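PDB 4FGW: glycerol-3-phosphate dehydrogenase [NAD(+)] 1 from Saccharomyces cerevisiae, which catalyses the NAD-dependent interconversion of dihydroxyacetone phosphate and sn-glycerol 3-phosphate, driving production of the osmoprotectant glycerol during hyperosmotic stress. Local coordinates for residues A[240-245]-A[276-280]; A[176-180]-A[235-239]; A[83-87]-A[105-109]; A[42-48]-A[92-96]. All coordinates share one frame; numbering follows the deposited sequence.

Interaction 1: residues A[240-245]-A[276-280]; sequences ICGALK and IIRFG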
loop_
_atom_site.group_PDB
_atom_site.type_symbol
_atom_site.label_atom_id
_atom_site.label_comp_id
_atom_site.label_asym_id
_atom_site.label_seq_id
_atom_site.Cartn_x
_atom_site.Cartn_y
_atom_site.Cartn_z
ATOM N N ILE A 240 12.901 -4.768 -9.499
ATOM C CA ILE A 240 13.215 -3.396 -9.097
ATOM C C ILE A 240 12.606 -2.983 -7.760
ATOM O O ILE A 240 13.238 -2.246 -7.003
ATOM C CB ILE A 240 13.094 -2.350 -10.236
ATOM C CG1 ILE A 240 11.647 -2.052 -10.594
ATOM C CG2 ILE A 240 13.935 -2.733 -11.477
ATOM C CD1 ILE A 240 11.368 -0.656 -10.470
ATOM N N CYS A 241 11.406 -3.521 -7.452
ATOM C CA CYS A 241 10.671 -3.312 -6.203
ATOM C C CYS A 241 11.502 -3.751 -4.995
ATOM O O CYS A 241 11.585 -3.001 -4.031
ATOM C CB CYS A 241 9.338 -4.049 -6.241
ATOM S SG CYS A 241 8.158 -3.417 -7.458
ATOM N N GLY A 242 12.116 -4.940 -5.079
ATOM C CA GLY A 242 12.950 -5.548 -4.040
ATOM C C GLY A 242 14.127 -4.720 -3.558
ATOM O O GLY A 242 14.595 -4.901 -2.427
ATOM N N ALA A 243 14.623 -3.810 -4.414
ATOM C CA ALA A 243 15.706 -2.901 -4.090
ATOM C C ALA A 243 15.156 -1.534 -3.679
ATOM O O ALA A 243 15.484 -1.066 -2.591
ATOM C CB ALA A 243 16.650 -2.759 -5.278
ATOM N N LEU A 244 14.302 -0.914 -4.532
ATOM C CA LEU A 244 13.733 0.435 -4.359
ATOM C C LEU A 244 12.873 0.683 -3.123
ATOM O O LEU A 244 12.880 1.803 -2.602
ATOM C CB LEU A 244 13.057 0.942 -5.644
ATOM C CG LEU A 244 13.932 0.999 -6.910
ATOM C CD1 LEU A 244 13.198 1.646 -8.051
ATOM C CD2 LEU A 244 15.246 1.724 -6.661
ATOM N N LYS A 245 12.180 -0.364 -2.625
ATOM C CA LYS A 245 11.326 -0.305 -1.430
ATOM C C LYS A 245 12.096 0.181 -0.199
ATOM O O LYS A 245 11.522 0.862 0.654
ATOM C CB LYS A 245 10.640 -1.669 -1.147
ATOM C CG LYS A 245 11.616 -2.795 -0.782
ATOM C CD LYS A 245 10.949 -4.135 -0.569
ATOM C CE LYS A 245 11.948 -5.162 -0.088
ATOM N NZ LYS A 245 12.351 -4.904 1.316
ATOM N N ILE A 276 8.763 4.026 -7.984
ATOM C CA ILE A 276 9.154 2.654 -8.333
ATOM C C ILE A 276 8.575 2.320 -9.723
ATOM O O ILE A 276 9.293 1.792 -10.566
ATOM C CB ILE A 276 8.729 1.637 -7.227
ATOM C CG1 ILE A 276 9.488 1.924 -5.896
ATOM C CG2 ILE A 276 8.959 0.184 -7.691
ATOM C CD1 ILE A 276 9.015 1.131 -4.631
ATOM N N ILE A 277 7.294 2.672 -9.969
ATOM C CA ILE A 277 6.630 2.462 -11.267
ATOM C C ILE A 277 7.373 3.232 -12.361
ATOM O O ILE A 277 7.715 2.656 -13.398
ATOM C CB ILE A 277 5.116 2.848 -11.205
ATOM C CG1 ILE A 277 4.346 1.913 -10.250
ATOM C CG2 ILE A 277 4.479 2.881 -12.606
ATOM C CD1 ILE A 277 3.059 2.470 -9.662
ATOM N N ARG A 278 7.631 4.527 -12.107
ATOM C CA ARG A 278 8.305 5.452 -13.010
ATOM C C ARG A 278 9.705 4.949 -13.359
ATOM O O ARG A 278 10.074 4.994 -14.529
ATOM C CB ARG A 278 8.350 6.856 -12.383
ATOM C CG ARG A 278 8.837 7.967 -13.315
ATOM C CD ARG A 278 8.831 9.323 -12.628
ATOM N NE ARG A 278 7.495 9.683 -12.145
ATOM C CZ ARG A 278 7.245 10.242 -10.965
ATOM N NH1 ARG A 278 8.240 10.537 -10.137
ATOM N NH2 ARG A 278 6.000 10.523 -10.607
ATOM N N PHE A 279 10.458 4.443 -12.357
ATOM C CA PHE A 279 11.805 3.902 -12.536
ATOM C C PHE A 279 11.779 2.658 -13.418
ATOM O O PHE A 279 12.598 2.538 -14.333
ATOM C CB PHE A 279 12.476 3.602 -11.179
ATOM C CG PHE A 279 13.958 3.310 -11.266
ATOM C CD1 PHE A 279 14.893 4.310 -11.032
ATOM C CD2 PHE A 279 14.418 2.039 -11.598
ATOM C CE1 PHE A 279 16.262 4.044 -11.132
ATOM C CE2 PHE A 279 15.785 1.776 -11.700
ATOM C CZ PHE A 279 16.697 2.778 -11.459
ATOM N N GLY A 280 10.866 1.739 -13.109
ATOM C CA GLY A 280 10.700 0.500 -13.855
ATOM C C GLY A 280 10.421 0.725 -15.327
ATOM O O GLY A 280 11.121 0.183 -16.177
#

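Interaction 2: residues A[176-180]-A[235-239]; sequences CGALS and VAGIS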
loop_
_atom_site.group_PDB
_atom_site.type_symbol
_atom_site.label_atom_id
_atom_site.label_comp_id
_atom_site.label_asym_id
_atom_site.label_seq_id
_atom_site.Cartn_x
_atom_site.Cartn_y
_atom_site.Cartn_z
ATOM N N CYS A 176 15.902 -17.547 -17.294
ATOM C CA CYS A 176 15.837 -17.301 -15.856
ATOM C C CYS A 176 14.819 -16.259 -15.437
ATOM O O CYS A 176 14.893 -15.106 -15.866
ATOM C CB CYS A 176 17.226 -16.992 -15.296
ATOM S SG CYS A 176 17.285 -16.814 -13.499
ATOM N N GLY A 177 13.895 -16.683 -14.581
ATOM C CA GLY A 177 12.872 -15.825 -14.006
ATOM C C GLY A 177 13.210 -15.427 -12.584
ATOM O O GLY A 177 14.334 -15.652 -12.124
ATOM N N ALA A 178 12.246 -14.834 -11.868
ATOM C CA ALA A 178 12.471 -14.403 -10.486
ATOM C C ALA A 178 11.327 -14.754 -9.539
ATOM O O ALA A 178 10.205 -14.961 -9.985
ATOM C CB ALA A 178 12.771 -12.912 -10.436
ATOM N N LEU A 179 11.643 -14.883 -8.239
ATOM C CA LEU A 179 10.704 -15.140 -7.148
ATOM C C LEU A 179 10.947 -14.045 -6.104
ATOM O O LEU A 179 12.065 -13.918 -5.597
ATOM C CB LEU A 179 10.907 -16.547 -6.536
ATOM C CG LEU A 179 9.905 -16.996 -5.452
ATOM C CD1 LEU A 179 9.672 -18.474 -5.505
ATOM C CD2 LEU A 179 10.374 -16.598 -4.039
ATOM N N SER A 180 9.905 -13.233 -5.818
ATOM C CA SER A 180 9.963 -12.130 -4.842
ATOM C C SER A 180 8.568 -11.781 -4.318
ATOM O O SER A 180 7.605 -11.801 -5.066
ATOM C CB SER A 180 10.620 -10.900 -5.468
ATOM O OG SER A 180 11.044 -9.953 -4.503
ATOM N N VAL A 235 9.483 -10.073 -15.162
ATOM C CA VAL A 235 10.690 -10.356 -14.376
ATOM C C VAL A 235 11.326 -9.034 -13.906
ATOM O O VAL A 235 11.793 -8.956 -12.770
ATOM C CB VAL A 235 11.698 -11.283 -15.138
ATOM C CG1 VAL A 235 13.019 -11.431 -14.390
ATOM C CG2 VAL A 235 11.091 -12.656 -15.412
ATOM N N ALA A 236 11.330 -8.002 -14.766
ATOM C CA ALA A 236 11.897 -6.691 -14.441
ATOM C C ALA A 236 11.158 -5.988 -13.275
ATOM O O ALA A 236 11.816 -5.566 -12.320
ATOM C CB ALA A 236 11.910 -5.811 -15.677
ATOM N N GLY A 237 9.819 -5.915 -13.350
ATOM C CA GLY A 237 8.955 -5.285 -12.348
ATOM C C GLY A 237 9.136 -5.822 -10.943
ATOM O O GLY A 237 9.406 -5.049 -10.018
ATOM N N ILE A 238 9.066 -7.126 -10.787
ATOM C CA ILE A 238 9.237 -7.715 -9.479
ATOM C C ILE A 238 10.626 -7.552 -8.873
ATOM O O ILE A 238 10.760 -7.480 -7.675
ATOM C CB ILE A 238 8.715 -9.146 -9.459
ATOM C CG1 ILE A 238 9.813 -10.186 -9.484
ATOM C CG2 ILE A 238 7.898 -9.365 -10.644
ATOM C CD1 ILE A 238 9.287 -11.563 -9.301
ATOM N N SER A 239 11.634 -7.437 -9.724
ATOM C CA SER A 239 13.031 -7.210 -9.334
ATOM C C SER A 239 13.377 -5.818 -8.822
ATOM O O SER A 239 14.106 -5.703 -7.836
ATOM C CB SER A 239 13.968 -7.590 -10.474
ATOM O OG SER A 239 13.668 -8.887 -10.959
HETATM O O HOH W 1 13.367 -8.494 -5.923
#

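Interaction 3: residues A[83-87]-A[105-109]; sequences TEIIN and LVANP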
loop_
_atom_site.group_PDB
_atom_site.type_symbol
_atom_site.label_atom_id
_atom_site.label_comp_id
_atom_site.label_asym_id
_atom_site.label_seq_id
_atom_site.Cartn_x
_atom_site.Cartn_y
_atom_site.Cartn_z
ATOM N N THR A 83 25.790 -31.524 5.553
ATOM C CA THR A 83 25.076 -32.259 4.500
ATOM C C THR A 83 24.447 -33.557 5.021
ATOM O O THR A 83 23.340 -33.905 4.609
ATOM C CB THR A 83 25.993 -32.535 3.297
ATOM O OG1 THR A 83 27.193 -33.172 3.746
ATOM C CG2 THR A 83 26.325 -31.277 2.508
ATOM N N GLU A 84 25.147 -34.251 5.941
ATOM C CA GLU A 84 24.700 -35.510 6.544
ATOM C C GLU A 84 23.736 -35.315 7.718
ATOM O O GLU A 84 22.924 -36.203 7.986
ATOM C CB GLU A 84 25.890 -36.399 6.914
ATOM C CG GLU A 84 26.786 -36.756 5.735
ATOM C CD GLU A 84 26.206 -37.701 4.699
ATOM O OE1 GLU A 84 25.432 -37.237 3.829
ATOM O OE2 GLU A 84 26.569 -38.900 4.730
ATOM N N ILE A 85 23.812 -34.149 8.400
ATOM C CA ILE A 85 22.910 -33.757 9.494
ATOM C C ILE A 85 21.501 -33.560 8.889
ATOM O O ILE A 85 20.506 -33.997 9.478
ATOM C CB ILE A 85 23.443 -32.480 10.234
ATOM C CG1 ILE A 85 24.707 -32.813 11.073
ATOM C CG2 ILE A 85 22.356 -31.812 11.109
ATOM C CD1 ILE A 85 25.651 -31.617 11.360
ATOM N N ILE A 86 21.444 -32.941 7.691
ATOM C CA ILE A 86 20.217 -32.697 6.925
ATOM C C ILE A 86 19.679 -34.024 6.345
ATOM O O ILE A 86 18.475 -34.264 6.407
ATOM C CB ILE A 86 20.431 -31.575 5.854
ATOM C CG1 ILE A 86 20.651 -30.202 6.533
ATOM C CG2 ILE A 86 19.276 -31.502 4.838
ATOM C CD1 ILE A 86 21.584 -29.251 5.789
ATOM N N ASN A 87 20.564 -34.908 5.835
ATOM C CA ASN A 87 20.147 -36.204 5.277
ATOM C C ASN A 87 19.789 -37.252 6.358
ATOM O O ASN A 87 20.080 -38.423 6.192
ATOM C CB ASN A 87 21.172 -36.717 4.256
ATOM C CG ASN A 87 21.366 -35.815 3.053
ATOM O OD1 ASN A 87 20.499 -35.014 2.676
ATOM N ND2 ASN A 87 22.524 -35.919 2.423
ATOM N N LEU A 105 14.094 -34.047 0.453
ATOM C CA LEU A 105 15.010 -32.916 0.356
ATOM C C LEU A 105 16.403 -33.396 0.757
ATOM O O LEU A 105 16.693 -33.552 1.948
ATOM C CB LEU A 105 14.534 -31.726 1.213
ATOM C CG LEU A 105 15.405 -30.453 1.247
ATOM C CD1 LEU A 105 15.818 -30.003 -0.155
ATOM C CD2 LEU A 105 14.687 -29.327 1.972
ATOM N N VAL A 106 17.248 -33.667 -0.255
ATOM C CA VAL A 106 18.604 -34.183 -0.081
ATOM C C VAL A 106 19.660 -33.090 -0.259
ATOM O O VAL A 106 19.681 -32.409 -1.284
ATOM C CB VAL A 106 18.866 -35.435 -0.975
ATOM C CG1 VAL A 106 20.322 -35.892 -0.905
ATOM C CG2 VAL A 106 17.935 -36.583 -0.596
ATOM N N ALA A 107 20.538 -32.945 0.751
ATOM C CA ALA A 107 21.647 -31.993 0.767
ATOM C C ALA A 107 22.828 -32.563 -0.035
ATOM O O ALA A 107 23.143 -33.750 0.091
ATOM C CB ALA A 107 22.068 -31.723 2.202
ATOM N N ASN A 108 23.469 -31.715 -0.843
ATOM C CA ASN A 108 24.594 -32.125 -1.676
ATOM C C ASN A 108 25.783 -31.156 -1.556
ATOM O O ASN A 108 25.610 -29.960 -1.794
ATOM C CB ASN A 108 24.159 -32.294 -3.134
ATOM C CG ASN A 108 25.034 -33.251 -3.905
ATOM O OD1 ASN A 108 26.256 -33.080 -4.010
ATOM N ND2 ASN A 108 24.431 -34.294 -4.452
ATOM N N PRO A 109 26.996 -31.645 -1.209
ATOM C CA PRO A 109 28.137 -30.722 -1.082
ATOM C C PRO A 109 28.808 -30.344 -2.404
ATOM O O PRO A 109 29.562 -29.366 -2.442
ATOM C CB PRO A 109 29.092 -31.463 -0.147
ATOM C CG PRO A 109 28.800 -32.908 -0.374
ATOM C CD PRO A 109 27.383 -33.035 -0.879
#

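Interaction 4: residues A[42-48]-A[92-96]; sequences SGNWGTT and NVKYL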
loop_
_atom_site.group_PDB
_atom_site.type_symbol
_atom_site.label_atom_id
_atom_site.label_comp_id
_atom_site.label_asym_id
_atom_site.label_seq_id
_atom_site.Cartn_x
_atom_site.Cartn_y
_atom_site.Cartn_z
ATOM N N SER A 42 21.050 -23.304 0.375
ATOM C CA SER A 42 21.253 -23.858 1.731
ATOM C C SER A 42 21.165 -22.937 2.963
ATOM O O SER A 42 21.131 -23.439 4.088
ATOM C CB SER A 42 22.470 -24.778 1.803
ATOM O OG SER A 42 23.700 -24.074 1.781
ATOM N N GLY A 43 21.090 -21.626 2.760
ATOM C CA GLY A 43 20.944 -20.674 3.859
ATOM C C GLY A 43 19.514 -20.590 4.368
ATOM O O GLY A 43 18.745 -21.548 4.235
ATOM N N ASN A 44 19.166 -19.454 4.958
ATOM C CA ASN A 44 17.812 -19.106 5.401
ATOM C C ASN A 44 16.730 -19.398 4.383
ATOM O O ASN A 44 15.924 -20.285 4.511
ATOM C CB ASN A 44 17.784 -17.601 5.616
ATOM C CG ASN A 44 17.435 -17.228 6.993
ATOM O OD1 ASN A 44 17.664 -16.119 7.423
ATOM N ND2 ASN A 44 16.889 -18.156 7.712
ATOM N N TRP A 45 16.746 -18.569 3.367
ATOM C CA TRP A 45 15.819 -18.569 2.256
ATOM C C TRP A 45 15.970 -19.793 1.366
ATOM O O TRP A 45 14.965 -20.339 0.910
ATOM C CB TRP A 45 15.941 -17.238 1.487
ATOM C CG TRP A 45 14.791 -16.852 0.589
ATOM C CD1 TRP A 45 14.876 -16.111 -0.554
ATOM C CD2 TRP A 45 13.390 -17.104 0.797
ATOM N NE1 TRP A 45 13.622 -15.902 -1.081
ATOM C CE2 TRP A 45 12.692 -16.499 -0.272
ATOM C CE3 TRP A 45 12.655 -17.802 1.770
ATOM C CZ2 TRP A 45 11.302 -16.568 -0.394
ATOM C CZ3 TRP A 45 11.274 -17.848 1.665
ATOM C CH2 TRP A 45 10.611 -17.225 0.600
ATOM N N GLY A 46 17.213 -20.232 1.172
ATOM C CA GLY A 46 17.565 -21.405 0.382
ATOM C C GLY A 46 16.944 -22.693 0.882
ATOM O O GLY A 46 16.355 -23.432 0.088
ATOM N N THR A 47 17.069 -22.967 2.204
ATOM C CA THR A 47 16.517 -24.168 2.852
ATOM C C THR A 47 14.989 -24.121 2.849
ATOM O O THR A 47 14.342 -25.140 2.602
ATOM C CB THR A 47 17.086 -24.343 4.271
ATOM O OG1 THR A 47 18.495 -24.167 4.235
ATOM C CG2 THR A 47 16.758 -25.696 4.879
ATOM N N THR A 48 14.426 -22.930 3.122
ATOM C CA THR A 48 12.991 -22.677 3.154
ATOM C C THR A 48 12.367 -22.933 1.777
ATOM O O THR A 48 11.409 -23.698 1.687
ATOM C CB THR A 48 12.712 -21.270 3.710
ATOM O OG1 THR A 48 13.363 -21.122 4.974
ATOM C CG2 THR A 48 11.234 -20.998 3.869
ATOM N N ASN A 92 18.339 -28.196 9.159
ATOM C CA ASN A 92 19.502 -27.356 8.865
ATOM C C ASN A 92 19.798 -26.630 10.177
ATOM O O ASN A 92 19.427 -25.465 10.359
ATOM C CB ASN A 92 19.228 -26.377 7.714
ATOM C CG ASN A 92 20.459 -25.660 7.184
ATOM O OD1 ASN A 92 21.433 -25.378 7.898
ATOM N ND2 ASN A 92 20.432 -25.321 5.910
ATOM N N VAL A 93 20.429 -27.367 11.106
ATOM C CA VAL A 93 20.776 -26.972 12.470
ATOM C C VAL A 93 21.404 -25.581 12.634
ATOM O O VAL A 93 21.163 -24.935 13.652
ATOM C CB VAL A 93 21.511 -28.126 13.225
ATOM C CG1 VAL A 93 23.000 -27.848 13.435
ATOM C CG2 VAL A 93 20.820 -28.448 14.542
ATOM N N LYS A 94 22.164 -25.113 11.623
ATOM C CA LYS A 94 22.837 -23.816 11.654
ATOM C C LYS A 94 22.016 -22.675 11.044
ATOM O O LYS A 94 21.898 -21.621 11.669
ATOM C CB LYS A 94 24.228 -23.907 10.991
ATOM C CG LYS A 94 25.115 -22.693 11.255
ATOM C CD LYS A 94 26.477 -22.810 10.604
ATOM C CE LYS A 94 27.248 -21.522 10.729
ATOM N NZ LYS A 94 28.584 -21.609 10.085
ATOM N N TYR A 95 21.478 -22.872 9.822
ATOM C CA TYR A 95 20.766 -21.829 9.082
ATOM C C TYR A 95 19.246 -21.763 9.221
ATOM O O TYR A 95 18.672 -20.701 8.977
ATOM C CB TYR A 95 21.238 -21.769 7.617
ATOM C CG TYR A 95 22.737 -21.584 7.493
ATOM C CD1 TYR A 95 23.582 -22.675 7.303
ATOM C CD2 TYR A 95 23.315 -20.323 7.610
ATOM C CE1 TYR A 95 24.966 -22.515 7.223
ATOM C CE2 TYR A 95 24.698 -20.151 7.531
ATOM C CZ TYR A 95 25.520 -21.249 7.335
ATOM O OH TYR A 95 26.880 -21.075 7.248
ATOM N N LEU A 96 18.596 -22.870 9.622
ATOM C CA LEU A 96 17.142 -22.924 9.819
ATOM C C LEU A 96 16.806 -23.893 10.987
ATOM O O LEU A 96 16.263 -24.978 10.754
ATOM C CB LEU A 96 16.442 -23.316 8.498
ATOM C CG LEU A 96 14.953 -22.991 8.354
ATOM C CD1 LEU A 96 14.724 -21.499 8.106
ATOM C CD2 LEU A 96 14.346 -23.787 7.221
#

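Interaction 1: residues A[240-245]-A[276-280]
I276 lies against one side of helix 235-257, and its CG1, CG2 and CD1 all touch it. Its CG1 packs on L244 CB at 3.7 Å. Its CG2 touches C241 SG and the tip of I240, and CD1 reaches the backbone at L244 and K245. A second apolar group lies beside it. L244 CD1 meets F279 CG at 3.7 Å, and the two side chains cross at about a right angle; F279 has CG anti to the backbone N (chi1 -168°), which turns the ring to L244 CD1. I240 CD1 also lies against backbone. It sits 3.2 Å from I276 O and 3.6 Å from G280 N, with no side chain at G280 in the way. No hydrogen bond links the segments. With an alanine at I276, C241 SG and L244 CB are likely to lose their partner and a gap to open between them. Y292 and L302 also touch I276, and V347 covers both L244 and F279. The short axes run 10.3 Å apart at 131°. K245, probably the proton acceptor, turns its end away from this contact, and its NZ bonds T305 OG1. The arrangement is a helix-helix packing in the all-helical C-terminal domain, on the helix that carries the probable catalytic lysine.

Interaction 2: residues A[176-180]-A[235-239]
I238 points its CD1 at strand 175-180, over the backbone between A178 and S180. CD1 lies 3.6 Å from A178 O and 3.9 Å from A178 CB. CG1 comes 4.1 Å from the same methyl. The A178 side chain points back toward the helix, and these two residues form the centre of the contact. S180 also directs its side chain to the helix, with CB 4.1 Å from I238 CD1. V235, one turn before S239, takes the other end of the strand. Its CG2 rests on G177 CA at 3.9 Å, where the glycine has no side chain, and its CG1 faces A178 CB. S239 OG also comes near A178 CB but bonds within its own helix. It lies beside the backbone N (chi1 -51°), which turns it back to V235 O. It gives its hydrogen to that oxygen over 2.6 Å, tilted 23° from the carbonyl plane. L179 faces the other way.

No direct hydrogen bond crosses between the segments. One water joins them, donating to S180 OG at 3.1 Å and more weakly to I238 O. A serine in place of I238 would probably strip A178 CB and A178 O of the CD1 contact and open a gap between strand and helix. A199 of the neighbouring strand also touches V235 and I238. S180 lies beside K152, which probably binds substrate. The strand and helix axes run 8.2 Å apart at 34°. The arrangement is a helix packed on the face of a Rossmann-type sheet, here the start of the long helix that leads from the nucleotide-binding domain into the C-terminal helical domain.

Interaction 3: residues A[83-87]-A[105-109]
N87 OD1 accepts the backbone N-H of A107 at 2.8 Å, on a lone pair in the carbonyl plane. The contact belongs to a beta-alpha-beta unit of the Rossmann-type domain, made by strand 67-71, helix 82-86 and edge strand 105-108. The same amide also donates. N87 ND2 bonds A107 O at 3.2 Å with a nearly straight N-H (170°), and that oxygen lies close to the amide plane. Two bonds to one residue therefore hold the amide in plane with the A107 N-H and C=O and fix its rotation. N87 is the first residue past the helix. Its chi1 of -61° sets CG beside the backbone N, with the amide facing the strand. ND2 also reaches E84 OE1, but weakly.

The A107 methyl points at the helix. It packs on I86 CG2 at 3.8 Å and lies 3.5 Å from T83 O. T83 OG1 is bonded to E74, while the methyl of T83 serves this contact. The strand pairs with strand 67-71 through backbone bonds, and L105 packs on helix 44-59. At the end of the strand, the T83 side chain crosses that of P109 at about a right angle, with T83 CG2 3.8 Å from P109 CB.

Interaction 4: residues A[42-48]-A[92-96]
N92 ND2 lies between S42 O of the glycine-rich turn and T47 OG1 of the helix that follows. N92 ND2 donates weakly to S42 O at 2.7 Å. N92 ND2 also donates weakly to T47 OG1 at 2.8 Å, and both bonds are bent. T47 CG2 adds an apolar contact to N92 CB. Beside this polar group, L96 turns its two methyls to the first turn of helix 44-59. L96 CD1 is 3.4 Å from T48 OG1, and CD2 is 3.9 Å from T47 CG2. Y95 covers the glycine, with its CB 3.9 Å from G43 C.

A second shell sets these groups in place. T47 OG1 gives its hydrogen to G43 O at 2.6 Å, and T47 N bonds the same oxygen, which is thus doubly held. T48 OG1 donates in the same way to N44 O. N92 has its CG anti to the backbone N (chi1 -169°), which carries the amide to the turn. Its OD1 accepts from Y95 N at 3.2 Å, an Asx motif that ties the amide to its own loop. Further out, E75 accepts from Y95 OH and pairs with K94. The 42-48 segment carries part of the GxGxxG pattern of a Rossmann-type dinucleotide fold, and S42 to G46 probably bind NAD(+).

How the interactions relate
From the N terminus, the chain first forms the glycine-rich turn and helix start of interaction 4. Interaction 3 opens at 83-87. Interaction 4 then closes at 92-96, before interaction 3 closes at 105-109, and the two cross. They touch where I86 meets N92 and L105 meets T47, so the sheet edge and the nucleotide turn pack together. Interaction 2 follows, its strand lying in the same sheet as 105-108; L179 reaches W45 of interaction 4. Interaction 2 closes at the start of helix 235-257. Interaction 1 opens on that helix at the next residue and ties it to helix 261-283, about 37 Å (centre to centre) from interaction 3.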